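PDB 7MX5: Tol-Pal system protein TolB, which probably works in the periplasm as part of the Tol-Pal system, which helps the outer membrane invaginate during cell division and keeps it intact. Local coordinates for residues K16-P21 with P69-G74; G40-S45 with Q123-I128; Y97-L102 with D119-A124. One frame throughout, in Å; residues are numbered along the deposited sequence.

Interaction 1 of 3, residues K16-P21 with P69-G74; sequences KIAIVP and PYVVTG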
ATOM      1  N   LYS A  16       7.870  19.650  13.340  1.00 44.48           N
ATOM      2  CA  LYS A  16       8.091  20.309  12.063  1.00 49.89           C
ATOM      3  C   LYS A  16       9.520  20.076  11.590  1.00 49.26           C
ATOM      4  O   LYS A  16      10.455  20.005  12.390  1.00 55.08           O
ATOM      5  CB  LYS A  16       7.807  21.809  12.169  1.00 52.32           C
ATOM      6  CG  LYS A  16       6.584  22.142  13.012  1.00 59.54           C
ATOM      7  CD  LYS A  16       6.435  23.640  13.215  1.00 58.12           C
ATOM      8  CE  LYS A  16       5.013  24.007  13.619  1.00 68.80           C
ATOM      9  NZ  LYS A  16       4.239  22.826  14.094  1.00 77.99           N
ATOM     10  N   ILE A  17       9.680  19.946  10.277  1.00 49.01           N
ATOM     11  CA  ILE A  17      10.976  19.685   9.662  1.00 46.43           C
ATOM     12  C   ILE A  17      11.241  20.788   8.650  1.00 47.32           C
ATOM     13  O   ILE A  17      10.603  20.835   7.590  1.00 55.50           O
ATOM     14  CB  ILE A  17      11.031  18.305   8.993  1.00 44.00           C
ATOM     15  CG1 ILE A  17      10.606  17.214   9.976  1.00 54.77           C
ATOM     16  CG2 ILE A  17      12.429  18.029   8.462  1.00 39.55           C
ATOM     17  CD1 ILE A  17      10.374  15.874   9.322  1.00 44.86           C
ATOM     18  N   ALA A  18      12.179  21.675   8.970  1.00 43.13           N
ATOM     19  CA  ALA A  18      12.607  22.691   8.020  1.00 46.52           C
ATOM     20  C   ALA A  18      13.504  22.054   6.968  1.00 51.71           C
ATOM     21  O   ALA A  18      14.402  21.273   7.294  1.00 45.91           O
ATOM     22  CB  ALA A  18      13.344  23.821   8.736  1.00 58.08           C
ATOM     23  N   ILE A  19      13.253  22.377   5.704  1.00 46.98           N
ATOM     24  CA  ILE A  19      14.055  21.878   4.595  1.00 47.58           C
ATOM     25  C   ILE A  19      14.543  23.085   3.801  1.00 57.05           C
ATOM     26  O   ILE A  19      13.759  23.735   3.101  1.00 56.65           O
ATOM     27  CB  ILE A  19      13.279  20.890   3.706  1.00 56.23           C
ATOM     28  CG1 ILE A  19      14.064  20.569   2.433  1.00 55.61           C
ATOM     29  CG2 ILE A  19      11.868  21.398   3.397  1.00 57.78           C
ATOM     30  CD1 ILE A  19      13.300  19.697   1.466  1.00 62.50           C
ATOM     31  N   VAL A  20      15.824  23.401   3.935  1.00 61.78           N
ATOM     32  CA  VAL A  20      16.388  24.540   3.205  1.00 61.79           C
ATOM     33  C   VAL A  20      16.471  24.187   1.723  1.00 65.56           C
ATOM     34  O   VAL A  20      16.945  23.089   1.380  1.00 65.31           O
ATOM     35  CB  VAL A  20      17.766  24.899   3.761  1.00 60.45           C
ATOM     36  CG1 VAL A  20      18.431  25.959   2.894  1.00 68.15           C
ATOM     37  CG2 VAL A  20      17.652  25.373   5.202  1.00 63.85           C
ATOM     38  N   PRO A  21      15.999  25.055   0.818  1.00 54.86           N
ATOM     39  CA  PRO A  21      16.178  24.800  -0.619  1.00 52.91           C
ATOM     40  C   PRO A  21      17.622  24.491  -0.971  1.00 46.58           C
ATOM     41  O   PRO A  21      18.523  25.283  -0.676  1.00 47.84           O
ATOM     42  CB  PRO A  21      15.713  26.107  -1.273  1.00 46.25           C
ATOM     43  CG  PRO A  21      14.799  26.742  -0.284  1.00 50.91           C
ATOM     44  CD  PRO A  21      15.095  26.187   1.084  1.00 63.37           C
ATOM     45  N   PRO A  69      12.661  21.718  15.383  1.00 49.19           N
ATOM     46  CA  PRO A  69      13.565  20.708  15.947  1.00 53.97           C
ATOM     47  C   PRO A  69      14.451  20.027  14.914  1.00 55.51           C
ATOM     48  O   PRO A  69      15.527  19.527  15.258  1.00 54.90           O
ATOM     49  CB  PRO A  69      12.602  19.707  16.597  1.00 42.80           C
ATOM     50  CG  PRO A  69      11.310  19.858  15.841  1.00 42.65           C
ATOM     51  CD  PRO A  69      11.316  21.183  15.119  1.00 44.12           C
ATOM     52  N   TYR A  70      14.023  19.990  13.652  1.00 47.97           N
ATOM     53  CA  TYR A  70      14.734  19.250  12.617  1.00 38.91           C
ATOM     54  C   TYR A  70      14.909  20.118  11.382  1.00 47.15           C
ATOM     55  O   TYR A  70      13.955  20.759  10.926  1.00 49.74           O
ATOM     56  CB  TYR A  70      13.990  17.958  12.261  1.00 41.18           C
ATOM     57  CG  TYR A  70      13.699  17.084  13.461  1.00 43.51           C
ATOM     58  CD1 TYR A  70      14.733  16.533  14.208  1.00 44.32           C
ATOM     59  CD2 TYR A  70      12.394  16.816  13.851  1.00 45.28           C
ATOM     60  CE1 TYR A  70      14.474  15.737  15.307  1.00 43.11           C
ATOM     61  CE2 TYR A  70      12.125  16.020  14.950  1.00 48.61           C
ATOM     62  CZ  TYR A  70      13.169  15.483  15.673  1.00 48.84           C
ATOM     63  OH  TYR A  70      12.906  14.690  16.768  1.00 45.67           O
ATOM     64  N   VAL A  71      16.128  20.136  10.844  1.00 43.26           N
ATOM     65  CA  VAL A  71      16.467  20.914   9.659  1.00 39.90           C
ATOM     66  C   VAL A  71      17.167  20.002   8.662  1.00 39.41           C
ATOM     67  O   VAL A  71      18.041  19.212   9.036  1.00 43.58           O
ATOM     68  CB  VAL A  71      17.362  22.124  10.006  1.00 50.70           C
ATOM     69  CG1 VAL A  71      17.597  22.986   8.772  1.00 45.17           C
ATOM     70  CG2 VAL A  71      16.744  22.943  11.128  1.00 51.71           C
ATOM     71  N   VAL A  72      16.784  20.114   7.392  1.00 45.42           N
ATOM     72  CA  VAL A  72      17.342  19.304   6.314  1.00 38.14           C
ATOM     73  C   VAL A  72      18.045  20.229   5.330  1.00 38.37           C
ATOM     74  O   VAL A  72      17.470  21.233   4.894  1.00 35.37           O
ATOM     75  CB  VAL A  72      16.254  18.479   5.602  1.00 36.32           C
ATOM     76  CG1 VAL A  72      16.845  17.723   4.421  1.00 47.93           C
ATOM     77  CG2 VAL A  72      15.592  17.521   6.576  1.00 31.29           C
ATOM     78  N   THR A  73      19.284  19.890   4.984  1.00 43.22           N
ATOM     79  CA  THR A  73      20.066  20.641   4.015  1.00 49.01           C
ATOM     80  C   THR A  73      20.524  19.708   2.901  1.00 50.95           C
ATOM     81  O   THR A  73      20.534  18.485   3.055  1.00 45.00           O
ATOM     82  CB  THR A  73      21.279  21.309   4.674  1.00 45.34           C
ATOM     83  OG1 THR A  73      21.893  20.391   5.588  1.00 48.83           O
ATOM     84  CG2 THR A  73      20.846  22.551   5.434  1.00 40.41           C
ATOM     85  N   GLY A  74      20.906  20.297   1.770  1.00 52.67           N
ATOM     86  CA  GLY A  74      21.298  19.495   0.628  1.00 54.63           C
ATOM     87  C   GLY A  74      22.098  20.273  -0.389  1.00 66.00           C
ATOM     88  O   GLY A  74      22.041  21.505  -0.452  1.00 61.37           O
TER
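Ile17, Ala18 and Ile19 pair with Tyr70, Val71 and Val72 as parallel neighbours in the mixed sheet of the TolB amino-terminal domain, the two strand axes running 24° apart. Three backbone bonds join them: Ala18 N to Tyr70 O (2.8 Å), Val72 N to Ala18 O (2.7 Å) and Val20 N to Val72 O (2.9 Å). Ala18 and Val72 thus each use both N-H and C=O on the other strand, while Ile17 and Ile19 make backbone bonds to Thr43 and Ser45 of strand 43-45. Ile17, Ile19, Tyr70 and Val72 share one face of the sheet. There Ile17 CG2, anti to its own backbone N, meets Val72 CG2 at 3.7 Å. Tyr70 CB passes obliquely by Ile17 CG2, and CB of Pro69 lies over one face of the Tyr70 ring, toward the rim. Ala18 and Val71 occupy the other face, where Ala18 CB lies 4.2 Å from Val71 CG2. Beta-branched Ile17, Ile19, Val71 and Val72 suit extended backbones, and Ala18 fits by its small size. The chemistry implies a pairing in which the central polar groups, those of Ala18 and Val72 and the N-H of Val20, are satisfied between the strands, while a largely apolar face, from Ile17, Ile19, Val72 and the Tyr70 ring, is presented to helices 29-37 and 110-126.

Interaction 2 of 3, residues G40-S45 with Q123-I128; sequences GRFTSS and QALTGI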
ATOM      1  N   GLY A  40       2.316  11.348   7.633  1.00 46.03           N
ATOM      2  CA  GLY A  40       1.418  11.041   8.726  1.00 52.97           C
ATOM      3  C   GLY A  40       1.994  11.256  10.106  1.00 49.48           C
ATOM      4  O   GLY A  40       1.284  11.039  11.095  1.00 60.90           O
ATOM      5  N   ARG A  41       3.255  11.677  10.207  1.00 50.18           N
ATOM      6  CA  ARG A  41       3.908  11.889  11.489  1.00 51.93           C
ATOM      7  C   ARG A  41       4.639  13.218  11.592  1.00 57.35           C
ATOM      8  O   ARG A  41       5.093  13.562  12.690  1.00 49.63           O
ATOM      9  CB  ARG A  41       4.909  10.759  11.775  1.00 43.30           C
ATOM     10  CG  ARG A  41       4.324   9.571  12.514  1.00 44.61           C
ATOM     11  CD  ARG A  41       5.408   8.813  13.259  1.00 52.98           C
ATOM     12  NE  ARG A  41       6.375   9.716  13.873  1.00 53.96           N
ATOM     13  CZ  ARG A  41       7.049   9.452  14.983  1.00 56.66           C
ATOM     14  NH1 ARG A  41       6.888   8.312  15.634  1.00 49.97           N
ATOM     15  NH2 ARG A  41       7.906  10.354  15.453  1.00 62.36           N
ATOM     16  N   PHE A  42       4.781  13.966  10.499  1.00 55.89           N
ATOM     17  CA  PHE A  42       5.524  15.216  10.519  1.00 53.19           C
ATOM     18  C   PHE A  42       4.897  16.200   9.544  1.00 53.07           C
ATOM     19  O   PHE A  42       4.076  15.837   8.697  1.00 70.66           O
ATOM     20  CB  PHE A  42       6.999  15.006  10.154  1.00 43.60           C
ATOM     21  CG  PHE A  42       7.711  14.016  11.025  1.00 48.55           C
ATOM     22  CD1 PHE A  42       8.234  14.400  12.248  1.00 47.54           C
ATOM     23  CD2 PHE A  42       7.869  12.703  10.616  1.00 42.83           C
ATOM     24  CE1 PHE A  42       8.893  13.491  13.051  1.00 44.67           C
ATOM     25  CE2 PHE A  42       8.527  11.790  11.414  1.00 48.56           C
ATOM     26  CZ  PHE A  42       9.040  12.184  12.632  1.00 41.55           C
ATOM     27  N   THR A  43       5.295  17.460   9.684  1.00 46.10           N
ATOM     28  CA  THR A  43       5.041  18.499   8.698  1.00 48.68           C
ATOM     29  C   THR A  43       6.372  19.119   8.296  1.00 54.88           C
ATOM     30  O   THR A  43       7.358  19.054   9.035  1.00 58.78           O
ATOM     31  CB  THR A  43       4.096  19.584   9.237  1.00 42.63           C
ATOM     32  OG1 THR A  43       4.789  20.392  10.196  1.00 54.15           O
ATOM     33  CG2 THR A  43       2.873  18.957   9.892  1.00 54.63           C
ATOM     34  N   SER A  44       6.399  19.721   7.108  1.00 56.24           N
ATOM     35  CA  SER A  44       7.632  20.279   6.574  1.00 49.40           C
ATOM     36  C   SER A  44       7.334  21.558   5.807  1.00 51.05           C
ATOM     37  O   SER A  44       6.234  21.743   5.280  1.00 47.49           O
ATOM     38  CB  SER A  44       8.352  19.275   5.664  1.00 36.34           C
ATOM     39  OG  SER A  44       9.528  19.840   5.113  1.00 52.06           O
ATOM     40  N   SER A  45       8.331  22.439   5.749  1.00 48.80           N
ATOM     41  CA  SER A  45       8.193  23.710   5.055  1.00 53.75           C
ATOM     42  C   SER A  45       9.562  24.178   4.584  1.00 60.22           C
ATOM     43  O   SER A  45      10.596  23.802   5.143  1.00 63.32           O
ATOM     44  CB  SER A  45       7.542  24.772   5.947  1.00 57.59           C
ATOM     45  OG  SER A  45       6.789  25.691   5.174  1.00 73.10           O
ATOM     46  N   GLN A 123      13.085   7.279   8.549  1.00 36.21           N
ATOM     47  CA  GLN A 123      13.681   6.232   9.371  1.00 41.99           C
ATOM     48  C   GLN A 123      14.579   6.819  10.455  1.00 41.62           C
ATOM     49  O   GLN A 123      14.650   6.284  11.567  1.00 38.11           O
ATOM     50  CB  GLN A 123      14.465   5.262   8.490  1.00 34.98           C
ATOM     51  CG  GLN A 123      14.938   4.009   9.205  1.00 35.39           C
ATOM     52  CD  GLN A 123      15.496   2.977   8.249  1.00 45.27           C
ATOM     53  OE1 GLN A 123      16.576   3.155   7.686  1.00 57.11           O
ATOM     54  NE2 GLN A 123      14.761   1.888   8.058  1.00 55.32           N
ATOM     55  N   ALA A 124      15.271   7.918  10.150  1.00 27.53           N
ATOM     56  CA  ALA A 124      16.157   8.532  11.131  1.00 39.04           C
ATOM     57  C   ALA A 124      15.394   9.206  12.263  1.00 42.35           C
ATOM     58  O   ALA A 124      15.965   9.414  13.339  1.00 38.49           O
ATOM     59  CB  ALA A 124      17.076   9.545  10.447  1.00 28.39           C
ATOM     60  N   LEU A 125      14.123   9.545  12.052  1.00 31.05           N
ATOM     61  CA  LEU A 125      13.332  10.240  13.059  1.00 38.20           C
ATOM     62  C   LEU A 125      12.400   9.324  13.836  1.00 39.02           C
ATOM     63  O   LEU A 125      12.068   9.630  14.985  1.00 28.02           O
ATOM     64  CB  LEU A 125      12.505  11.352  12.405  1.00 28.47           C
ATOM     65  CG  LEU A 125      13.301  12.499  11.784  1.00 35.05           C
ATOM     66  CD1 LEU A 125      12.378  13.458  11.061  1.00 41.23           C
ATOM     67  CD2 LEU A 125      14.103  13.226  12.847  1.00 32.65           C
ATOM     68  N   THR A 126      11.965   8.213  13.239  1.00 43.64           N
ATOM     69  CA  THR A 126      11.041   7.296  13.887  1.00 34.14           C
ATOM     70  C   THR A 126      11.601   5.901  14.110  1.00 38.91           C
ATOM     71  O   THR A 126      11.032   5.152  14.913  1.00 43.46           O
ATOM     72  CB  THR A 126       9.745   7.166  13.069  1.00 37.18           C
ATOM     73  OG1 THR A 126       9.940   6.219  12.011  1.00 41.95           O
ATOM     74  CG2 THR A 126       9.349   8.507  12.474  1.00 35.84           C
ATOM     75  N   GLY A 127      12.687   5.529  13.438  1.00 32.84           N
ATOM     76  CA  GLY A 127      13.176   4.168  13.505  1.00 34.89           C
ATOM     77  C   GLY A 127      12.378   3.173  12.696  1.00 45.23           C
ATOM     78  O   GLY A 127      12.572   1.963  12.864  1.00 43.70           O
ATOM     79  N   ILE A 128      11.488   3.642  11.828  1.00 42.97           N
ATOM     80  CA  ILE A 128      10.630   2.789  11.016  1.00 36.77           C
ATOM     81  C   ILE A 128      10.995   3.025   9.558  1.00 34.09           C
ATOM     82  O   ILE A 128      11.157   4.178   9.153  1.00 35.13           O
ATOM     83  CB  ILE A 128       9.135   3.073  11.248  1.00 36.82           C
ATOM     84  CG1 ILE A 128       8.768   2.829  12.714  1.00 41.43           C
ATOM     85  CG2 ILE A 128       8.272   2.217  10.340  1.00 33.87           C
ATOM     86  CD1 ILE A 128       7.412   3.377  13.103  1.00 35.21           C
TER
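Phe42 and Leu125 both carry CG beside the backbone N, with chi1 of -56° and -65°, and these torsions swing the phenyl ring and the leucine branch into each other between the loop leading into strand 43-45 and the end of helix 110-126. Leu125 CD1 lies over one face of the Phe42 ring, 4.1 Å from its centroid, a CH-pi contact, while Leu125 CB meets the Phe42 CZ corner at 3.6 Å. Thr126 comes from another direction: its CG2 sits at the ring edge, in plane, 3.5 Å from Phe42 CE2. Thr126 CG2 also lies over the centre of one face of the Arg41 guanidinium, 3.5 Å from Arg41 NE; a bend at chi3 (40°) brings the guanidinium over the methyl, and the two side chains pass in opposite directions. Threonine suits the place because its two branches do different work. While CG2 serves Phe42 and Arg41, Thr126 OG1 accepts from Ile128 N at 3.0 Å, an ST turn, and also bonds to Tyr122 O. No hydrogen bond spans the two segments, which implies that their direct contact is van der Waals and CH-pi in kind, the flat face of the guanidinium taking a methyl while its N-H groups lie in its plane.

Interaction 3 of 3, residues Y97-L102 with D119-A124; sequences YLLNEL and DAIYQA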
ATOM      1  N   TYR A  97      24.069  15.681  13.716  1.00 55.49           N
ATOM      2  CA  TYR A  97      23.498  15.223  12.459  1.00 47.91           C
ATOM      3  C   TYR A  97      22.910  13.831  12.633  1.00 50.38           C
ATOM      4  O   TYR A  97      23.586  12.920  13.122  1.00 42.59           O
ATOM      5  CB  TYR A  97      24.554  15.210  11.352  1.00 38.74           C
ATOM      6  CG  TYR A  97      24.898  16.579  10.815  1.00 48.62           C
ATOM      7  CD1 TYR A  97      23.993  17.289  10.039  1.00 47.64           C
ATOM      8  CD2 TYR A  97      26.132  17.160  11.081  1.00 52.43           C
ATOM      9  CE1 TYR A  97      24.303  18.541   9.545  1.00 41.97           C
ATOM     10  CE2 TYR A  97      26.451  18.410  10.591  1.00 55.36           C
ATOM     11  CZ  TYR A  97      25.533  19.097   9.824  1.00 48.02           C
ATOM     12  OH  TYR A  97      25.844  20.342   9.334  1.00 54.49           O
ATOM     13  N   LEU A  98      21.649  13.672  12.236  1.00 47.62           N
ATOM     14  CA  LEU A  98      21.035  12.353  12.187  1.00 41.97           C
ATOM     15  C   LEU A  98      21.328  11.635  10.880  1.00 40.49           C
ATOM     16  O   LEU A  98      21.336  10.399  10.847  1.00 33.14           O
ATOM     17  CB  LEU A  98      19.521  12.464  12.389  1.00 38.02           C
ATOM     18  CG  LEU A  98      19.072  12.970  13.762  1.00 43.66           C
ATOM     19  CD1 LEU A  98      17.571  12.813  13.929  1.00 39.09           C
ATOM     20  CD2 LEU A  98      19.818  12.243  14.871  1.00 33.75           C
ATOM     21  N   LEU A  99      21.575  12.384   9.806  1.00 47.22           N
ATOM     22  CA  LEU A  99      21.943  11.819   8.517  1.00 39.23           C
ATOM     23  C   LEU A  99      22.988  12.703   7.857  1.00 42.10           C
ATOM     24  O   LEU A  99      22.948  13.929   7.984  1.00 39.72           O
ATOM     25  CB  LEU A  99      20.731  11.682   7.585  1.00 42.45           C
ATOM     26  CG  LEU A  99      19.577  10.779   8.021  1.00 49.92           C
ATOM     27  CD1 LEU A  99      18.358  11.029   7.148  1.00 38.79           C
ATOM     28  CD2 LEU A  99      19.989   9.315   7.967  1.00 40.32           C
ATOM     29  N   ASN A 100      23.929  12.068   7.160  1.00 43.67           N
ATOM     30  CA  ASN A 100      24.905  12.765   6.320  1.00 37.70           C
ATOM     31  C   ASN A 100      25.246  11.799   5.184  1.00 41.85           C
ATOM     32  O   ASN A 100      26.193  11.016   5.282  1.00 44.85           O
ATOM     33  CB  ASN A 100      26.143  13.183   7.100  1.00 43.90           C
ATOM     34  CG  ASN A 100      27.198  13.826   6.218  1.00 54.03           C
ATOM     35  OD1 ASN A 100      26.986  14.903   5.659  1.00 44.43           O
ATOM     36  ND2 ASN A 100      28.344  13.166   6.088  1.00 43.71           N
ATOM     37  N   GLU A 101      24.453  11.857   4.119  1.00 43.48           N
ATOM     38  CA  GLU A 101      24.481  10.843   3.079  1.00 51.94           C
ATOM     39  C   GLU A 101      24.630  11.479   1.706  1.00 45.50           C
ATOM     40  O   GLU A 101      24.254  12.635   1.488  1.00 41.21           O
ATOM     41  CB  GLU A 101      23.205   9.987   3.105  1.00 47.47           C
ATOM     42  CG  GLU A 101      22.924   9.326   4.445  1.00 46.92           C
ATOM     43  CD  GLU A 101      23.737   8.065   4.656  1.00 56.10           C
ATOM     44  OE1 GLU A 101      24.506   7.689   3.746  1.00 57.78           O
ATOM     45  OE2 GLU A 101      23.608   7.449   5.734  1.00 59.18           O
ATOM     46  N   LEU A 102      25.188  10.701   0.782  1.00 40.34           N
ATOM     47  CA  LEU A 102      25.225  11.040  -0.633  1.00 48.40           C
ATOM     48  C   LEU A 102      24.498   9.952  -1.407  1.00 44.04           C
ATOM     49  O   LEU A 102      24.722   8.760  -1.168  1.00 45.74           O
ATOM     50  CB  LEU A 102      26.662  11.177  -1.145  1.00 49.86           C
ATOM     51  CG  LEU A 102      26.770  11.632  -2.603  1.00 49.43           C
ATOM     52  CD1 LEU A 102      27.144  13.106  -2.691  1.00 57.07           C
ATOM     53  CD2 LEU A 102      27.754  10.770  -3.380  1.00 56.31           C
ATOM     54  N   ASP A 119      12.628   8.705   2.618  1.00 28.88           N
ATOM     55  CA  ASP A 119      12.605   7.443   3.350  1.00 31.36           C
ATOM     56  C   ASP A 119      13.691   7.411   4.418  1.00 36.74           C
ATOM     57  O   ASP A 119      13.476   6.886   5.518  1.00 28.94           O
ATOM     58  CB  ASP A 119      12.773   6.269   2.384  1.00 40.62           C
ATOM     59  CG  ASP A 119      11.454   5.798   1.802  1.00 42.51           C
ATOM     60  OD1 ASP A 119      10.426   6.467   2.034  1.00 39.65           O
ATOM     61  OD2 ASP A 119      11.446   4.757   1.113  1.00 45.53           O
ATOM     62  N   ALA A 120      14.863   7.972   4.115  1.00 31.33           N
ATOM     63  CA  ALA A 120      15.947   7.996   5.090  1.00 36.19           C
ATOM     64  C   ALA A 120      15.656   8.977   6.218  1.00 38.05           C
ATOM     65  O   ALA A 120      15.993   8.714   7.379  1.00 37.53           O
ATOM     66  CB  ALA A 120      17.267   8.342   4.401  1.00 32.59           C
ATOM     67  N   ILE A 121      15.036  10.116   5.897  1.00 30.80           N
ATOM     68  CA  ILE A 121      14.666  11.081   6.929  1.00 30.44           C
ATOM     69  C   ILE A 121      13.636  10.477   7.873  1.00 31.86           C
ATOM     70  O   ILE A 121      13.736  10.615   9.098  1.00 33.63           O
ATOM     71  CB  ILE A 121      14.149  12.381   6.285  1.00 32.35           C
ATOM     72  CG1 ILE A 121      15.263  13.071   5.496  1.00 33.04           C
ATOM     73  CG2 ILE A 121      13.584  13.317   7.345  1.00 27.89           C
ATOM     74  CD1 ILE A 121      14.806  14.312   4.757  1.00 28.18           C
ATOM     75  N   TYR A 122      12.633   9.794   7.315  1.00 32.14           N
ATOM     76  CA  TYR A 122      11.599   9.172   8.135  1.00 33.88           C
ATOM     77  C   TYR A 122      12.188   8.122   9.068  1.00 35.79           C
ATOM     78  O   TYR A 122      11.845   8.070  10.254  1.00 36.16           O
ATOM     79  CB  TYR A 122      10.533   8.554   7.228  1.00 36.10           C
ATOM     80  CG  TYR A 122       9.339   7.967   7.947  1.00 33.92           C
ATOM     81  CD1 TYR A 122       8.225   8.743   8.229  1.00 40.70           C
ATOM     82  CD2 TYR A 122       9.319   6.630   8.324  1.00 28.46           C
ATOM     83  CE1 TYR A 122       7.128   8.209   8.877  1.00 42.29           C
ATOM     84  CE2 TYR A 122       8.227   6.087   8.973  1.00 35.44           C
ATOM     85  CZ  TYR A 122       7.134   6.881   9.248  1.00 37.66           C
ATOM     86  OH  TYR A 122       6.043   6.345   9.894  1.00 39.33           O
ATOM     87  N   GLN A 123      13.085   7.279   8.549  1.00 36.21           N
ATOM     88  CA  GLN A 123      13.681   6.232   9.371  1.00 41.99           C
ATOM     89  C   GLN A 123      14.579   6.819  10.455  1.00 41.62           C
ATOM     90  O   GLN A 123      14.650   6.284  11.567  1.00 38.11           O
ATOM     91  CB  GLN A 123      14.465   5.262   8.490  1.00 34.98           C
ATOM     92  CG  GLN A 123      14.938   4.009   9.205  1.00 35.39           C
ATOM     93  CD  GLN A 123      15.496   2.977   8.249  1.00 45.27           C
ATOM     94  OE1 GLN A 123      16.576   3.155   7.686  1.00 57.11           O
ATOM     95  NE2 GLN A 123      14.761   1.888   8.058  1.00 55.32           N
ATOM     96  N   ALA A 124      15.271   7.918  10.150  1.00 27.53           N
ATOM     97  CA  ALA A 124      16.157   8.532  11.131  1.00 39.04           C
ATOM     98  C   ALA A 124      15.394   9.206  12.263  1.00 42.35           C
ATOM     99  O   ALA A 124      15.965   9.414  13.339  1.00 38.49           O
ATOM    100  CB  ALA A 124      17.076   9.545  10.447  1.00 28.39           C
TER
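A helix packed on the edge strand of a mixed sheet is the element here: strand 96-105 is the outermost strand, and helix 110-126, which follows it in the chain, runs back across it. The axes of strand 99-102 and helix 119-124 approach to 10.1 Å at an angle of 157°, so the two run nearly antiparallel. Leu99 makes most of the contact. Its CG stands beside the backbone N, with chi1 of -61°, and this carries the isobutyl end out from the strand into the notch between Ala120 and Ala124, one helical turn apart. Leu99 CG lies 3.7 Å from Ala124 CB, and CD2 touches the same methyl. The other branch reaches deeper: Leu99 CD1 comes to 4.0 Å from Ala120 CB and to 4.1 Å from Ile121 CG1, and it rests 3.3 Å from Ala120 O. That oxygen is already bonded within the helix to Ala124 N, so the methyl meets an occupied carbonyl. Alanine suits both helical positions, since a short side chain lets a branched leucine sit close to the backbone. The side chain of Ile121 sets out away from the strand, yet its CG1 still brushes Leu99 CD1; it goes on to Val32 and Leu36 of helix 29-37. Leu98 adds a looser touch, Leu98 CB to Ala124 CB at 4.3 Å. Both leucines can lean on the helix because Leu98 and Leu99 together face Leu89 in a classic beta bulge, at a corner of the chain, which puts two successive side chains toward the same helix. No hydrogen bond crosses, and the side-chain packing is apolar. A helix laid against one face of a mixed sheet in this way is the two-layer alpha/beta arrangement.

How the interactions relate
The three contacts lie in one amino-terminal alpha/beta unit, on the same side of the chain's centre, with their centres 10 to 12 Å apart. All reach the mixed sheet ordered 43-45, 16-19, 70-78, 83-91, 96-105. Interaction 1 is internal to it; interaction 2 sets the end of helix 110-126 against the loop before strand 43-45, and interaction 3 sets the helix on strand 96-105, the two sharing Gln123 and Ala124. Along the chain, interactions 1 and 2 cross, whereas interaction 1 closes before interaction 3 opens. Leu125 also touches Ile17 and Tyr70, and Ile121 touches Val72, so helix and sheet share packing on one face.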